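Local coordinates for thioredoxin-like protein (Bacteroides caccae ATCC 43185, PDB 4YOD), which is of unknown function but, joining a helical domain to a thioredoxin-like one, probably acts in thiol-disulfide oxidoreduction, at residues 91-96 with 128-133; 122-127 with 136-141. All coordinates share one frame; numbering follows the deposited sequence.

Interaction 1 of 2, residues 91-96 with 128-133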
loop_
_atom_site.group_PDB
_atom_site.type_symbol
_atom_site.label_atom_id
_atom_site.label_comp_id
_atom_site.label_asym_id
_atom_site.label_seq_id
_atom_site.Cartn_x
_atom_site.Cartn_y
_atom_site.Cartn_z
ATOM N N LYS A 91 -21.610 -6.036 -15.013
ATOM C CA LYS A 91 -21.407 -4.586 -15.039
ATOM C C LYS A 91 -21.256 -3.979 -13.607
ATOM O O LYS A 91 -20.494 -3.024 -13.429
ATOM C CB LYS A 91 -22.540 -3.905 -15.797
ATOM C CG LYS A 91 -22.498 -4.183 -17.302
ATOM C CD LYS A 91 -23.535 -3.366 -18.070
ATOM C CE LYS A 91 -23.636 -3.807 -19.512
ATOM N NZ LYS A 91 -24.785 -3.170 -20.210
ATOM N N VAL A 92 -21.949 -4.545 -12.600
ATOM C CA VAL A 92 -21.847 -4.106 -11.202
ATOM C C VAL A 92 -20.487 -4.577 -10.618
ATOM O O VAL A 92 -19.813 -3.805 -9.928
ATOM C CB VAL A 92 -23.056 -4.569 -10.353
ATOM C CG1 VAL A 92 -22.891 -4.166 -8.889
ATOM C CG2 VAL A 92 -24.347 -3.971 -10.907
ATOM N N PHE A 93 -20.081 -5.824 -10.923
ATOM C CA PHE A 93 -18.777 -6.365 -10.503
ATOM C C PHE A 93 -17.659 -5.433 -10.978
ATOM O O PHE A 93 -16.802 -5.036 -10.170
ATOM C CB PHE A 93 -18.594 -7.792 -11.068
ATOM C CG PHE A 93 -17.264 -8.427 -10.700
ATOM C CD1 PHE A 93 -16.128 -8.198 -11.469
ATOM C CD2 PHE A 93 -17.166 -9.299 -9.626
ATOM C CE1 PHE A 93 -14.902 -8.785 -11.127
ATOM C CE2 PHE A 93 -15.942 -9.886 -9.291
ATOM C CZ PHE A 93 -14.827 -9.636 -10.053
ATOM N N ALA A 94 -17.713 -5.035 -12.272
ATOM C CA ALA A 94 -16.736 -4.147 -12.924
ATOM C C ALA A 94 -16.721 -2.765 -12.271
ATOM O O ALA A 94 -15.646 -2.209 -12.049
ATOM C CB ALA A 94 -17.057 -4.025 -14.419
ATOM N N TYR A 95 -17.908 -2.222 -11.946
ATOM C CA TYR A 95 -18.036 -0.911 -11.301
ATOM C C TYR A 95 -17.439 -0.920 -9.868
ATOM O O TYR A 95 -16.678 -0.021 -9.526
ATOM C CB TYR A 95 -19.514 -0.463 -11.295
ATOM C CG TYR A 95 -19.783 0.795 -10.499
ATOM C CD1 TYR A 95 -19.594 2.054 -11.060
ATOM C CD2 TYR A 95 -20.214 0.725 -9.177
ATOM C CE1 TYR A 95 -19.811 3.217 -10.318
ATOM C CE2 TYR A 95 -20.440 1.879 -8.430
ATOM C CZ TYR A 95 -20.248 3.123 -9.008
ATOM O OH TYR A 95 -20.463 4.254 -8.266
ATOM N N ILE A 96 -17.810 -1.907 -9.030
ATOM C CA ILE A 96 -17.361 -1.980 -7.635
ATOM C C ILE A 96 -15.855 -2.322 -7.585
ATOM O O ILE A 96 -15.122 -1.715 -6.804
ATOM C CB ILE A 96 -18.231 -2.988 -6.833
ATOM C CG1 ILE A 96 -19.750 -2.583 -6.828
ATOM C CG2 ILE A 96 -17.666 -3.215 -5.395
ATOM C CD1 ILE A 96 -20.137 -1.253 -6.093
ATOM N N PRO A 128 -16.342 -15.997 -11.480
ATOM C CA PRO A 128 -16.915 -16.672 -12.656
ATOM C C PRO A 128 -17.478 -15.689 -13.717
ATOM O O PRO A 128 -17.878 -16.136 -14.788
ATOM C CB PRO A 128 -18.022 -17.533 -12.045
ATOM C CG PRO A 128 -18.444 -16.802 -10.833
ATOM C CD PRO A 128 -17.272 -16.023 -10.329
ATOM N N VAL A 129 -17.524 -14.370 -13.445
ATOM C CA VAL A 129 -18.045 -13.407 -14.433
ATOM C C VAL A 129 -16.926 -12.813 -15.295
ATOM O O VAL A 129 -17.243 -12.179 -16.299
ATOM C CB VAL A 129 -18.940 -12.278 -13.858
ATOM C CG1 VAL A 129 -20.183 -12.854 -13.192
ATOM C CG2 VAL A 129 -18.173 -11.334 -12.922
ATOM N N LEU A 130 -15.643 -13.009 -14.924
ATOM C CA LEU A 130 -14.546 -12.467 -15.722
ATOM C C LEU A 130 -14.037 -13.469 -16.738
ATOM O O LEU A 130 -13.846 -14.643 -16.411
ATOM C CB LEU A 130 -13.356 -11.980 -14.859
ATOM C CG LEU A 130 -13.547 -10.785 -13.920
ATOM C CD1 LEU A 130 -12.225 -10.447 -13.194
ATOM C CD2 LEU A 130 -14.090 -9.535 -14.653
ATOM N N GLU A 131 -13.753 -12.977 -17.960
ATOM C CA GLU A 131 -13.134 -13.735 -19.052
ATOM C C GLU A 131 -11.666 -13.929 -18.695
ATOM O O GLU A 131 -11.138 -13.164 -17.881
ATOM C CB GLU A 131 -13.280 -12.982 -20.389
ATOM C CG GLU A 131 -14.713 -12.799 -20.879
ATOM C CD GLU A 131 -15.461 -14.059 -21.279
ATOM O OE1 GLU A 131 -14.883 -14.898 -22.011
ATOM O OE2 GLU A 131 -16.639 -14.193 -20.875
ATOM N N GLU A 132 -11.002 -14.930 -19.271
ATOM C CA GLU A 132 -9.596 -15.178 -18.957
ATOM C C GLU A 132 -8.690 -13.916 -19.196
ATOM O O GLU A 132 -7.828 -13.641 -18.357
ATOM C CB GLU A 132 -9.062 -16.415 -19.705
ATOM C CG GLU A 132 -9.260 -16.384 -21.204
ATOM C CD GLU A 132 -9.174 -17.705 -21.946
ATOM O OE1 GLU A 132 -8.358 -18.577 -21.565
ATOM O OE2 GLU A 132 -9.908 -17.842 -22.949
ATOM N N ILE A 133 -8.943 -13.117 -20.261
ATOM C CA ILE A 133 -8.155 -11.904 -20.541
ATOM C C ILE A 133 -8.360 -10.855 -19.441
ATOM O O ILE A 133 -7.408 -10.143 -19.096
ATOM C CB ILE A 133 -8.427 -11.303 -21.959
ATOM C CG1 ILE A 133 -7.387 -10.214 -22.350
ATOM C CG2 ILE A 133 -9.857 -10.767 -22.119
ATOM C CD1 ILE A 133 -5.887 -10.669 -22.406
#

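Interaction 2 of 2, residues 122-127 with 136-141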
loop_
_atom_site.group_PDB
_atom_site.type_symbol
_atom_site.label_atom_id
_atom_site.label_comp_id
_atom_site.label_asym_id
_atom_site.label_seq_id
_atom_site.Cartn_x
_atom_site.Cartn_y
_atom_site.Cartn_z
ATOM N N GLU A 122 -8.055 -11.259 -5.046
ATOM C CA GLU A 122 -8.305 -12.695 -4.854
ATOM C C GLU A 122 -9.715 -13.043 -5.356
ATOM O O GLU A 122 -9.910 -14.067 -6.029
ATOM C CB GLU A 122 -8.126 -13.083 -3.370
ATOM C CG GLU A 122 -6.656 -13.075 -2.909
ATOM C CD GLU A 122 -6.393 -13.340 -1.431
ATOM O OE1 GLU A 122 -7.283 -13.063 -0.592
ATOM O OE2 GLU A 122 -5.273 -13.797 -1.107
ATOM N N ALA A 123 -10.696 -12.180 -5.055
ATOM C CA ALA A 123 -12.072 -12.390 -5.529
ATOM C C ALA A 123 -12.146 -12.274 -7.042
ATOM O O ALA A 123 -12.885 -13.023 -7.657
ATOM C CB ALA A 123 -13.004 -11.375 -4.882
HETATM N N MSE A 124 -11.362 -11.360 -7.654
HETATM C CA MSE A 124 -11.362 -11.200 -9.113
HETATM C C MSE A 124 -10.740 -12.418 -9.814
HETATM O O MSE A 124 -11.303 -12.911 -10.787
HETATM C CB MSE A 124 -10.640 -9.909 -9.519
HETATM C CG MSE A 124 -11.366 -8.635 -8.996
HETATM SE SE MSE A 124 -10.372 -7.006 -9.347
HETATM C CE MSE A 124 -10.762 -6.792 -11.247
ATOM N N ALA A 125 -9.623 -12.932 -9.292
ATOM C CA ALA A 125 -8.981 -14.111 -9.858
ATOM C C ALA A 125 -9.906 -15.334 -9.762
ATOM O O ALA A 125 -9.842 -16.201 -10.634
ATOM C CB ALA A 125 -7.667 -14.383 -9.152
ATOM N N ALA A 126 -10.810 -15.365 -8.758
ATOM C CA ALA A 126 -11.757 -16.479 -8.554
ATOM C C ALA A 126 -13.148 -16.172 -9.107
ATOM O O ALA A 126 -14.090 -16.919 -8.842
ATOM C CB ALA A 126 -11.868 -16.793 -7.067
ATOM N N SER A 127 -13.293 -15.078 -9.861
ATOM C CA SER A 127 -14.615 -14.675 -10.333
ATOM C C SER A 127 -15.108 -15.460 -11.554
ATOM O O SER A 127 -14.456 -15.471 -12.593
ATOM C CB SER A 127 -14.640 -13.187 -10.645
ATOM O OG SER A 127 -15.865 -12.819 -11.272
ATOM N N VAL A 136 -6.025 -11.372 -16.343
ATOM C CA VAL A 136 -4.577 -11.138 -16.504
ATOM C C VAL A 136 -4.086 -10.002 -15.563
ATOM O O VAL A 136 -3.139 -10.219 -14.808
ATOM C CB VAL A 136 -4.171 -10.881 -17.987
ATOM C CG1 VAL A 136 -2.717 -10.403 -18.094
ATOM C CG2 VAL A 136 -4.374 -12.142 -18.832
ATOM N N ARG A 137 -4.705 -8.819 -15.602
ATOM C CA ARG A 137 -4.248 -7.723 -14.740
ATOM C C ARG A 137 -4.486 -8.013 -13.222
ATOM O O ARG A 137 -3.512 -7.871 -12.500
ATOM C CB ARG A 137 -4.807 -6.359 -15.150
ATOM C CG ARG A 137 -4.070 -5.208 -14.432
ATOM C CD ARG A 137 -4.433 -3.831 -14.940
ATOM N NE ARG A 137 -5.778 -3.424 -14.533
ATOM C CZ ARG A 137 -6.319 -2.243 -14.818
ATOM N NH1 ARG A 137 -5.627 -1.334 -15.495
ATOM N NH2 ARG A 137 -7.551 -1.961 -14.421
ATOM N N PRO A 138 -5.659 -8.433 -12.676
ATOM C CA PRO A 138 -5.713 -8.711 -11.225
ATOM C C PRO A 138 -4.728 -9.789 -10.757
ATOM O O PRO A 138 -4.176 -9.635 -9.683
ATOM C CB PRO A 138 -7.147 -9.190 -10.978
ATOM C CG PRO A 138 -7.719 -9.443 -12.293
ATOM C CD PRO A 138 -6.994 -8.603 -13.294
ATOM N N LYS A 139 -4.516 -10.868 -11.547
ATOM C CA LYS A 139 -3.568 -11.926 -11.168
ATOM C C LYS A 139 -2.136 -11.393 -11.102
ATOM O O LYS A 139 -1.389 -11.782 -10.196
ATOM C CB LYS A 139 -3.650 -13.102 -12.143
ATOM C CG LYS A 139 -4.888 -13.980 -11.935
ATOM C CD LYS A 139 -5.044 -15.021 -13.062
ATOM C CE LYS A 139 -4.177 -16.242 -12.864
ATOM N NZ LYS A 139 -4.151 -17.101 -14.081
ATOM N N ALA A 140 -1.753 -10.503 -12.054
ATOM C CA ALA A 140 -0.429 -9.875 -12.086
ATOM C C ALA A 140 -0.260 -8.918 -10.886
ATOM O O ALA A 140 0.789 -8.931 -10.232
ATOM C CB ALA A 140 -0.225 -9.125 -13.403
ATOM N N ARG A 141 -1.310 -8.133 -10.562
ATOM C CA ARG A 141 -1.276 -7.243 -9.389
ATOM C C ARG A 141 -1.177 -8.052 -8.084
ATOM O O ARG A 141 -0.430 -7.665 -7.191
ATOM C CB ARG A 141 -2.534 -6.355 -9.354
ATOM C CG ARG A 141 -2.454 -5.204 -10.332
ATOM C CD ARG A 141 -3.724 -4.376 -10.314
ATOM N NE ARG A 141 -3.554 -3.195 -11.156
ATOM C CZ ARG A 141 -4.430 -2.206 -11.243
ATOM N NH1 ARG A 141 -5.561 -2.248 -10.549
ATOM N NH2 ARG A 141 -4.174 -1.152 -12.008
#

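Interaction 1 of 2, residues 91-96 with 128-133
With CG trans to the backbone N (chi1 179°), the ring of Phe93 swings off its helix and meets Val129 and Leu130. The opposite choice is made by Leu130: its CG lies trans to the carbonyl carbon (chi1 -66°), which brings the fork of the side chain close to the ring although its CB is not aimed at the helix.

The two aliphatic residues grip the phenyl group differently. Val129 sends a single branch, CG2, over one ring face, where it stands 4.0 Å from the centroid of the Phe93 ring and 21° off the normal, a CH-pi contact. The methyl is displaced toward the root of the ring, and its shortest approach is 3.8 Å, from Val129 CG2 to Phe93 CG. Leu130 instead closes obliquely on the CE1 corner, its chain crossing that of Phe93 at about a right angle. Leu130 CG and CD2 each come to 3.7 Å from Phe93 CE1, and Leu130 CD1 lies at 3.8 Å from the same atom, so the whole branch point straddles one ring carbon.

All of this is apolar. Ile83, Thr86, Asn87 and Met124 also touch the buried ring, while Ser127 OG binds the backbone N of Val129 and probably helps to fix the turn that presents the valine. Were the ring of Phe93 cut back to an alanine, a gap would probably open between helix 90-105 and the 128-131 loop, leaving Val129 CG2 and the Leu130 fork without the ring they pack on.

One helix thus packs an aromatic ring against the loop between helices 114-125 and 132-146, a helix-to-loop apolar contact within the helical DUF5106 region, which is grouped in the TPR clan.

Interaction 2 of 2, residues 122-127 with 136-141
Ala125 and Lys139 mark the closest backbone approach of two helices that run in broadly opposite senses, their CA atoms 6.0 Å apart. Helix 114-125 is ending here, for Ala126 has already left helical geometry, whereas helix 132-146 is in mid-course and is kinked at Pro138, whose ring nitrogen has no hydrogen to give to the preceding turn.

The proline faces the partner helix. Its CB packs 3.9 Å from CB of Met124, a selenomethionine in the crystal, and the two side chains cross at about a right angle. A bend at chi3 (77°) brings the methyl end of Met124 toward the proline ring, with CE 4.2 Å from Pro138 CG. Beside this pair, Ala125 CB rests 4.0 Å from Lys139 CG, so the lysine offers its CG methylene to the contact. On another side of helix 132-146, Arg141 is salt-bridged to Asp101, and the guanidinium of Arg137 lies over that of Arg141.

Carbon meets carbon at each touching point. Between the two segments, association therefore probably depends on shape and on burial of the proline ring, while directional bonding enters just outside them, where Lys135 NZ is hydrogen-bonded to Ala125 O.

In the fold
Interactions 1 and 2 have centres about 10 Å apart, touch each other and form one largely apolar cluster in the helical part of the chain. Met124, from interaction 2, bridges them: its CG lies 3.8 Å from Phe93 CZ, and its carbonyl O is 3.6 Å from Leu130 CD1. Ser127 adds a third link, with OG 3.5 Å from Phe93 CE2. The segments alternate along the chain: helix 90-105 meets the loop after helix 114-125, while helix 132-146 meets the end of that helix. Both contacts lie among the helices that precede the five-stranded mixed sheet; a CxxC sequence at the start of helix 187-197 is the probable redox site.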